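Local coordinates for sensor protein (Bacteroides thetaiotaomicron, PDB 2X7X), which binds fructose through its periplasmic domain, the piece described here, and probably relays the signal as a hybrid two-component histidine kinase that regulates transcription, at residues E26-A31 and V37-R42; F7-A12 and K251-A256; N229-V234 and H282-Q287. All blocks are in the same frame, centred on the assembly; numbering follows the deposited sequence.

From the N terminus, strand 8-13 opens contact 2, and the chain runs on into helix 18-31 and strand 38-43, which meet in contact 1 after a short connection. That small loop lies wholly within the much longer one that contact 2 closes when helix 249-260 returns to strand 8-13. Contacts 1 and 2 touch, their centres about 7 Å apart, and share the parallel sheet of one lobe. Contact 3 opens at 229-234, before contact 2 has closed, and closes at 282-287, so these two cross along the chain. It joins helix 230-235 of the other lobe to the C-terminal helix 281-304, its centre about 27 Å from that of contact 1.

Contact 1: residues E26-A31 and V37-R42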
# COMPACT_ATOMS: atom_id res chain seq x y z
N GLU A 26 12.19 -11.09 -6.41
CA GLU A 26 12.14 -9.79 -7.09
C GLU A 26 13.24 -9.65 -8.14
O GLU A 26 13.08 -8.95 -9.13
CB GLU A 26 12.22 -8.63 -6.09
CG GLU A 26 10.89 -8.14 -5.53
CD GLU A 26 11.03 -7.24 -4.30
OE1 GLU A 26 10.01 -6.66 -3.88
OE2 GLU A 26 12.14 -7.09 -3.75
N ILE A 27 14.37 -10.31 -7.89
CA ILE A 27 15.52 -10.26 -8.79
C ILE A 27 15.23 -11.12 -10.01
O ILE A 27 15.22 -10.62 -11.14
CB ILE A 27 16.82 -10.71 -8.07
CG1 ILE A 27 17.27 -9.65 -7.07
CG2 ILE A 27 17.93 -11.00 -9.08
CD1 ILE A 27 18.15 -10.19 -5.96
N LEU A 28 14.96 -12.40 -9.77
CA LEU A 28 14.54 -13.33 -10.80
C LEU A 28 13.39 -12.77 -11.67
O LEU A 28 13.41 -12.91 -12.89
CB LEU A 28 14.14 -14.69 -10.19
CG LEU A 28 15.18 -15.43 -9.34
CD1 LEU A 28 14.53 -16.55 -8.55
CD2 LEU A 28 16.33 -15.97 -10.18
N ARG A 29 12.41 -12.13 -11.04
CA ARG A 29 11.28 -11.58 -11.77
C ARG A 29 11.73 -10.47 -12.73
O ARG A 29 11.21 -10.34 -13.84
CB ARG A 29 10.19 -11.06 -10.83
CG ARG A 29 8.94 -10.57 -11.55
CD ARG A 29 7.98 -9.78 -10.66
NE ARG A 29 7.52 -10.60 -9.55
CZ ARG A 29 7.68 -10.29 -8.27
NH1 ARG A 29 7.23 -11.12 -7.33
NH2 ARG A 29 8.28 -9.15 -7.92
N GLU A 30 12.71 -9.69 -12.29
CA GLU A 30 13.24 -8.62 -13.14
C GLU A 30 14.17 -9.19 -14.23
O GLU A 30 14.36 -8.56 -15.27
CB GLU A 30 13.96 -7.56 -12.30
CG GLU A 30 14.18 -6.23 -13.00
CD GLU A 30 12.89 -5.46 -13.21
OE1 GLU A 30 11.90 -5.71 -12.48
OE2 GLU A 30 12.87 -4.60 -14.12
N ALA A 31 14.75 -10.37 -13.98
CA ALA A 31 15.65 -11.00 -14.94
C ALA A 31 14.96 -11.25 -16.29
O ALA A 31 15.51 -10.95 -17.35
CB ALA A 31 16.25 -12.30 -14.37
N VAL A 37 20.03 -13.16 -19.75
CA VAL A 37 20.54 -13.16 -18.36
C VAL A 37 20.14 -14.32 -17.44
O VAL A 37 18.96 -14.56 -17.19
CB VAL A 37 20.24 -11.81 -17.63
CG1 VAL A 37 18.75 -11.55 -17.58
CG2 VAL A 37 20.85 -11.79 -16.23
N SER A 38 21.15 -15.02 -16.93
CA SER A 38 20.95 -16.12 -16.00
C SER A 38 21.36 -15.67 -14.59
O SER A 38 22.46 -15.16 -14.38
CB SER A 38 21.77 -17.33 -16.45
OG SER A 38 21.95 -18.27 -15.40
N VAL A 39 20.45 -15.86 -13.63
CA VAL A 39 20.73 -15.53 -12.23
C VAL A 39 20.77 -16.80 -11.39
O VAL A 39 19.83 -17.59 -11.37
CB VAL A 39 19.70 -14.54 -11.64
CG1 VAL A 39 20.06 -14.22 -10.20
CG2 VAL A 39 19.64 -13.26 -12.46
N GLU A 40 21.88 -16.96 -10.68
CA GLU A 40 22.08 -18.06 -9.77
C GLU A 40 22.18 -17.50 -8.35
O GLU A 40 22.81 -16.46 -8.14
CB GLU A 40 23.37 -18.77 -10.16
CG GLU A 40 23.64 -20.07 -9.45
CD GLU A 40 24.90 -20.74 -9.96
OE1 GLU A 40 25.47 -20.25 -10.98
OE2 GLU A 40 25.31 -21.74 -9.34
N ILE A 41 21.56 -18.18 -7.39
CA ILE A 41 21.45 -17.66 -6.02
C ILE A 41 21.76 -18.74 -4.99
O ILE A 41 21.22 -19.84 -5.07
CB ILE A 41 20.04 -17.08 -5.73
CG1 ILE A 41 19.70 -15.96 -6.72
CG2 ILE A 41 19.96 -16.55 -4.30
CD1 ILE A 41 18.28 -15.46 -6.60
N ARG A 42 22.61 -18.40 -4.02
CA ARG A 42 23.01 -19.31 -2.93
C ARG A 42 22.90 -18.64 -1.56
O ARG A 42 23.21 -17.45 -1.42
CB ARG A 42 24.45 -19.80 -3.13
CG ARG A 42 24.70 -20.52 -4.46
CD ARG A 42 26.19 -20.67 -4.78
NE ARG A 42 26.88 -21.60 -3.89
CZ ARG A 42 26.89 -22.93 -4.03
NH1 ARG A 42 26.23 -23.50 -5.04
NH2 ARG A 42 27.55 -23.68 -3.16
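Ile-27 begins the packing of the 26-31 helical turn on strand 38-42, its CG2 4.0 Å from CG1 of Val-39. The two side chains cross at about a right angle; chi1 of -72° turns the longer CG1 arm of Ile-27 anti to the carbonyl carbon and leaves CG2, anti to the backbone N, to meet the valine. Leu-28 leaves the helix to the side, and the end of its side chain approaches the strand: its CD2 reaches CB of Val-39 at 3.9 Å and also meets CD1 of Ile-41, here tip to tip, at 4.1 Å. One leucine methyl thus bridges two strand residues on the same face. A turn further on, Ala-31 points at the strand and sets its CB 4.0 Å from CG2 of Val-39, with CG1 of Val-37 at a similar range. Val-39 is therefore held by both its methyls, CG1 by Ile-27 and Leu-28, CG2 by Ala-31. The side-chain contacts are all apolar, and the interface buries 263 Å². Helix and strand run antiparallel, at 167°, their axes 8.9 Å apart, as expected when a helix returns across a sheet between parallel strands. The pair is the second half of the right-handed beta-alpha-beta unit formed by strand 8-13, helix 18-31 and strand 38-43 in the periplasmic binding protein fold. Strand 38-43 lies at the edge of the sheet, hydrogen-bonded through its backbone to strand 8-13, whose Val-11 touches Val-39 and Ile-41; helix 249-260 packs beside helix 18-31 through Leu-253, and helix 48-60 covers the other face, against Glu-40 and Arg-42.

Contact 2: residues F7-A12 and K251-A256; sequences FRIGVA and KVLQLA
Ile-9 carries the strand's whole share of this contact through one atom, CD1, which meets two side chains of helix 251-256. The first meeting is with the CB of Ala-256, 3.7 Å away from Ile-9 CD1. Both residues point at each other, and the isoleucine methyl rests on the alanine CB. The second is with Leu-253, whose CD1 lies 3.8 Å from Ile-9 CD1. Leu-253 leaves the helix to the side of the line of approach, and its CG, anti to the backbone N (chi1 -162°), carries a methyl round to the isoleucine, the two side chains meeting at a slant. Residues 253 and 256 are three apart, nearly one turn, and so sit on the same flank of the helix, with the Ile-9 methyl touching both. All three residues are buried, yet the area lost between the segments is only 87 Å².

The partners belong to the N-terminal lobe of a periplasmic binding protein fold, in which helices cover both faces of a parallel sheet. Strand 8-13 is the first strand of that sheet, between strands 38-43 and 65-68, whereas helix 249-260 enters the lobe from more than two hundred residues later, after the chain has built most of the second lobe and returned.

Further apolar contacts adjoin the methyl cluster. Ile-67 of strand 65-68 touches both Ile-9 and Val-252, while Val-252 also packs on Met-23 of helix 18-31. Polar links concern the strand backbone: Ile-9 is hydrogen-bonded there to Ser-38 and Glu-40.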
# COMPACT_ATOMS: atom_id res chain seq x y z
N PHE A 7 24.53 -13.22 -20.36
CA PHE A 7 25.03 -12.67 -19.08
C PHE A 7 24.68 -13.57 -17.88
O PHE A 7 23.52 -13.96 -17.71
CB PHE A 7 24.50 -11.26 -18.85
CG PHE A 7 25.33 -10.17 -19.50
CD1 PHE A 7 26.70 -10.09 -19.29
CD2 PHE A 7 24.72 -9.21 -20.31
CE1 PHE A 7 27.47 -9.07 -19.89
CE2 PHE A 7 25.47 -8.19 -20.92
CZ PHE A 7 26.85 -8.12 -20.71
N ARG A 8 25.67 -13.91 -17.06
CA ARG A 8 25.42 -14.71 -15.85
C ARG A 8 25.76 -13.92 -14.59
O ARG A 8 26.82 -13.30 -14.50
CB ARG A 8 26.17 -16.05 -15.87
N ILE A 9 24.84 -13.95 -13.62
CA ILE A 9 24.98 -13.22 -12.35
C ILE A 9 24.95 -14.16 -11.14
O ILE A 9 24.16 -15.11 -11.09
CB ILE A 9 23.92 -12.10 -12.20
CG1 ILE A 9 24.22 -10.95 -13.16
CG2 ILE A 9 23.88 -11.56 -10.78
CD1 ILE A 9 23.11 -9.92 -13.30
N GLY A 10 25.82 -13.90 -10.17
CA GLY A 10 25.85 -14.68 -8.94
C GLY A 10 25.40 -13.86 -7.74
O GLY A 10 25.86 -12.73 -7.55
N VAL A 11 24.50 -14.42 -6.94
CA VAL A 11 24.01 -13.76 -5.73
C VAL A 11 24.46 -14.54 -4.50
O VAL A 11 23.99 -15.66 -4.24
CB VAL A 11 22.48 -13.56 -5.73
CG1 VAL A 11 22.00 -12.92 -4.42
CG2 VAL A 11 22.05 -12.69 -6.92
N ALA A 12 25.38 -13.95 -3.76
CA ALA A 12 25.84 -14.54 -2.51
C ALA A 12 25.06 -13.89 -1.38
O ALA A 12 25.20 -12.69 -1.09
CB ALA A 12 27.34 -14.33 -2.34
N LYS A 251 15.37 -3.06 -8.36
CA LYS A 251 16.35 -1.98 -8.47
C LYS A 251 17.78 -2.51 -8.35
O LYS A 251 18.72 -1.87 -8.81
CB LYS A 251 16.09 -0.88 -7.43
CG LYS A 251 14.95 0.09 -7.79
CD LYS A 251 14.94 1.29 -6.84
CE LYS A 251 13.60 2.03 -6.82
NZ LYS A 251 13.44 2.89 -8.02
N VAL A 252 17.92 -3.68 -7.73
CA VAL A 252 19.21 -4.36 -7.61
C VAL A 252 19.63 -4.86 -8.98
O VAL A 252 20.76 -4.63 -9.40
CB VAL A 252 19.16 -5.53 -6.60
CG1 VAL A 252 20.40 -6.41 -6.72
CG2 VAL A 252 19.04 -5.01 -5.20
N LEU A 253 18.72 -5.53 -9.68
CA LEU A 253 19.03 -6.03 -11.02
C LEU A 253 19.25 -4.92 -12.05
O LEU A 253 20.14 -5.03 -12.89
CB LEU A 253 17.97 -7.00 -11.51
CG LEU A 253 18.50 -7.85 -12.68
CD1 LEU A 253 19.63 -8.78 -12.24
CD2 LEU A 253 17.40 -8.64 -13.33
N GLN A 254 18.45 -3.85 -11.98
CA GLN A 254 18.63 -2.72 -12.87
C GLN A 254 20.03 -2.14 -12.75
O GLN A 254 20.60 -1.66 -13.73
CB GLN A 254 17.60 -1.63 -12.59
CG GLN A 254 16.50 -1.54 -13.64
CD GLN A 254 15.12 -1.59 -13.01
OE1 GLN A 254 14.47 -2.64 -13.04
NE2 GLN A 254 14.68 -0.48 -12.42
N LEU A 255 20.57 -2.19 -11.53
CA LEU A 255 21.91 -1.73 -11.26
C LEU A 255 22.91 -2.67 -11.93
O LEU A 255 23.81 -2.22 -12.63
CB LEU A 255 22.15 -1.66 -9.75
CG LEU A 255 23.45 -1.11 -9.17
CD1 LEU A 255 23.72 0.33 -9.61
CD2 LEU A 255 23.40 -1.21 -7.65
N ALA A 256 22.73 -3.98 -11.72
CA ALA A 256 23.55 -4.99 -12.38
C ALA A 256 23.59 -4.76 -13.89
O ALA A 256 24.67 -4.67 -14.49
CB ALA A 256 23.05 -6.39 -12.04

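Contact 3: residues N229-V234 and H282-Q287; sequences NGLELV and HVMQLQ. With PO4 (phosphate ion), chain H.
Leu-231 presses both its methyls against helix 282-287, one to each of two consecutive residues, by van der Waals contact. CD2 lies 3.9 Å from CA of Gln-285 and touches CB beyond it, resting on the root of the side chain and leaving the amide aside. CD1 meets SD of Met-284 at 4.2 Å, the two side chains slanting across one another. Met-284 runs extended from a CG anti to its backbone N (chi1 -162°), which stretches the sulfur out toward helix 230-234. About 137 Å² is buried, Leu-231 supplying more than half.

Polar interaction belongs to His-282, which points away from Leu-231. Its ND1 donates to phosphate O4 at 3.2 Å in an almost straight bond (171°), and more weakly to O3 at 3.1 Å, where the approach is strongly bent (123°). The ion, probably from the crystallisation liquor, lies at the ring edge and is bonded also to the backbone N of Val-275 of the second subunit; CD1 of Leu-286 lies over one ring face, toward the rim.

In the second lobe, helix 230-235 thus leans on the start of the long C-terminal helix 281-304. Val-276 of strand 275-277 touches both Leu-231 and Met-284, and Ile-244 of strand 241-244 also backs the methionine, while helix 281-304 also packs on the second subunit, Val-283 against Val-275 and Met-284 against Gln-287 of that chain.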
# COMPACT_ATOMS: atom_id res chain seq x y z
N ASN A 229 4.55 -12.35 9.08
CA ASN A 229 5.49 -11.23 9.01
C ASN A 229 5.09 -9.97 9.80
O ASN A 229 4.09 -9.96 10.54
CB ASN A 229 5.79 -10.90 7.54
CG ASN A 229 6.47 -12.06 6.81
OD1 ASN A 229 7.32 -12.76 7.36
ND2 ASN A 229 6.10 -12.26 5.56
N GLY A 230 5.89 -8.91 9.65
CA GLY A 230 5.75 -7.68 10.45
C GLY A 230 4.43 -6.95 10.35
O GLY A 230 3.82 -6.61 11.37
N LEU A 231 4.00 -6.69 9.12
CA LEU A 231 2.72 -6.02 8.88
C LEU A 231 1.60 -6.70 9.66
O LEU A 231 0.86 -6.05 10.40
CB LEU A 231 2.42 -6.00 7.38
CG LEU A 231 1.15 -5.29 6.91
CD1 LEU A 231 1.06 -3.84 7.43
CD2 LEU A 231 1.07 -5.32 5.38
N GLU A 232 1.53 -8.02 9.52
CA GLU A 232 0.53 -8.84 10.19
C GLU A 232 0.63 -8.73 11.72
O GLU A 232 -0.40 -8.69 12.40
CB GLU A 232 0.65 -10.30 9.71
CG GLU A 232 -0.13 -11.34 10.53
CD GLU A 232 -0.37 -12.65 9.76
OE1 GLU A 232 0.04 -13.74 10.25
OE2 GLU A 232 -0.99 -12.59 8.67
N LEU A 233 1.85 -8.66 12.23
CA LEU A 233 2.09 -8.47 13.66
C LEU A 233 1.62 -7.11 14.21
O LEU A 233 1.26 -6.99 15.39
CB LEU A 233 3.57 -8.68 13.99
CG LEU A 233 4.12 -10.11 13.85
CD1 LEU A 233 5.63 -10.13 14.16
CD2 LEU A 233 3.36 -11.13 14.71
N VAL A 234 1.62 -6.09 13.35
CA VAL A 234 1.09 -4.79 13.72
C VAL A 234 -0.42 -4.86 13.72
O VAL A 234 -1.08 -4.40 14.67
CB VAL A 234 1.55 -3.68 12.77
CG1 VAL A 234 0.93 -2.37 13.16
CG2 VAL A 234 3.04 -3.57 12.80
N HIS A 282 -3.52 -0.78 8.08
CA HIS A 282 -4.66 -1.16 7.25
C HIS A 282 -4.51 -0.75 5.77
O HIS A 282 -4.65 -1.61 4.89
CB HIS A 282 -5.97 -0.65 7.86
CG HIS A 282 -7.20 -1.19 7.20
ND1 HIS A 282 -8.38 -0.47 7.14
CD2 HIS A 282 -7.45 -2.37 6.58
CE1 HIS A 282 -9.30 -1.18 6.51
NE2 HIS A 282 -8.76 -2.34 6.15
N VAL A 283 -4.23 0.52 5.49
CA VAL A 283 -4.08 0.93 4.09
C VAL A 283 -2.89 0.24 3.44
O VAL A 283 -2.94 -0.07 2.27
CB VAL A 283 -4.01 2.47 3.83
CG1 VAL A 283 -5.19 3.18 4.45
CG2 VAL A 283 -2.69 3.05 4.31
N MET A 284 -1.84 -0.01 4.22
CA MET A 284 -0.69 -0.72 3.70
C MET A 284 -1.07 -2.13 3.30
O MET A 284 -0.61 -2.61 2.27
CB MET A 284 0.50 -0.72 4.67
CG MET A 284 1.80 -1.08 3.95
SD MET A 284 3.29 -1.31 4.94
CE MET A 284 4.36 -2.16 3.80
N GLN A 285 -1.90 -2.78 4.09
CA GLN A 285 -2.30 -4.15 3.79
C GLN A 285 -3.15 -4.23 2.51
O GLN A 285 -2.95 -5.08 1.66
CB GLN A 285 -3.03 -4.79 4.96
CG GLN A 285 -3.63 -6.15 4.64
CD GLN A 285 -4.83 -6.47 5.50
OE1 GLN A 285 -4.76 -7.34 6.36
NE2 GLN A 285 -5.93 -5.75 5.28
N LEU A 286 -4.12 -3.33 2.39
CA LEU A 286 -4.93 -3.27 1.19
C LEU A 286 -4.05 -3.16 -0.05
O LEU A 286 -4.27 -3.86 -1.04
CB LEU A 286 -5.89 -2.08 1.25
CG LEU A 286 -7.10 -2.27 2.16
CD1 LEU A 286 -7.89 -0.97 2.23
CD2 LEU A 286 -7.98 -3.42 1.68
N GLN A 287 -3.03 -2.30 0.03
CA GLN A 287 -2.14 -2.06 -1.09
C GLN A 287 -1.23 -3.25 -1.39
O GLN A 287 -1.08 -3.63 -2.56
CB GLN A 287 -1.32 -0.79 -0.90
CG GLN A 287 -2.13 0.51 -0.82
CD GLN A 287 -3.18 0.67 -1.92
OE1 GLN A 287 -2.88 0.59 -3.11
NE2 GLN A 287 -4.43 0.92 -1.52
P PO4 H . -10.00 2.51 8.77
O1 PO4 H . -10.61 3.77 8.18
O2 PO4 H . -10.19 2.50 10.27
O3 PO4 H . -10.69 1.30 8.18
O4 PO4 H . -8.53 2.42 8.46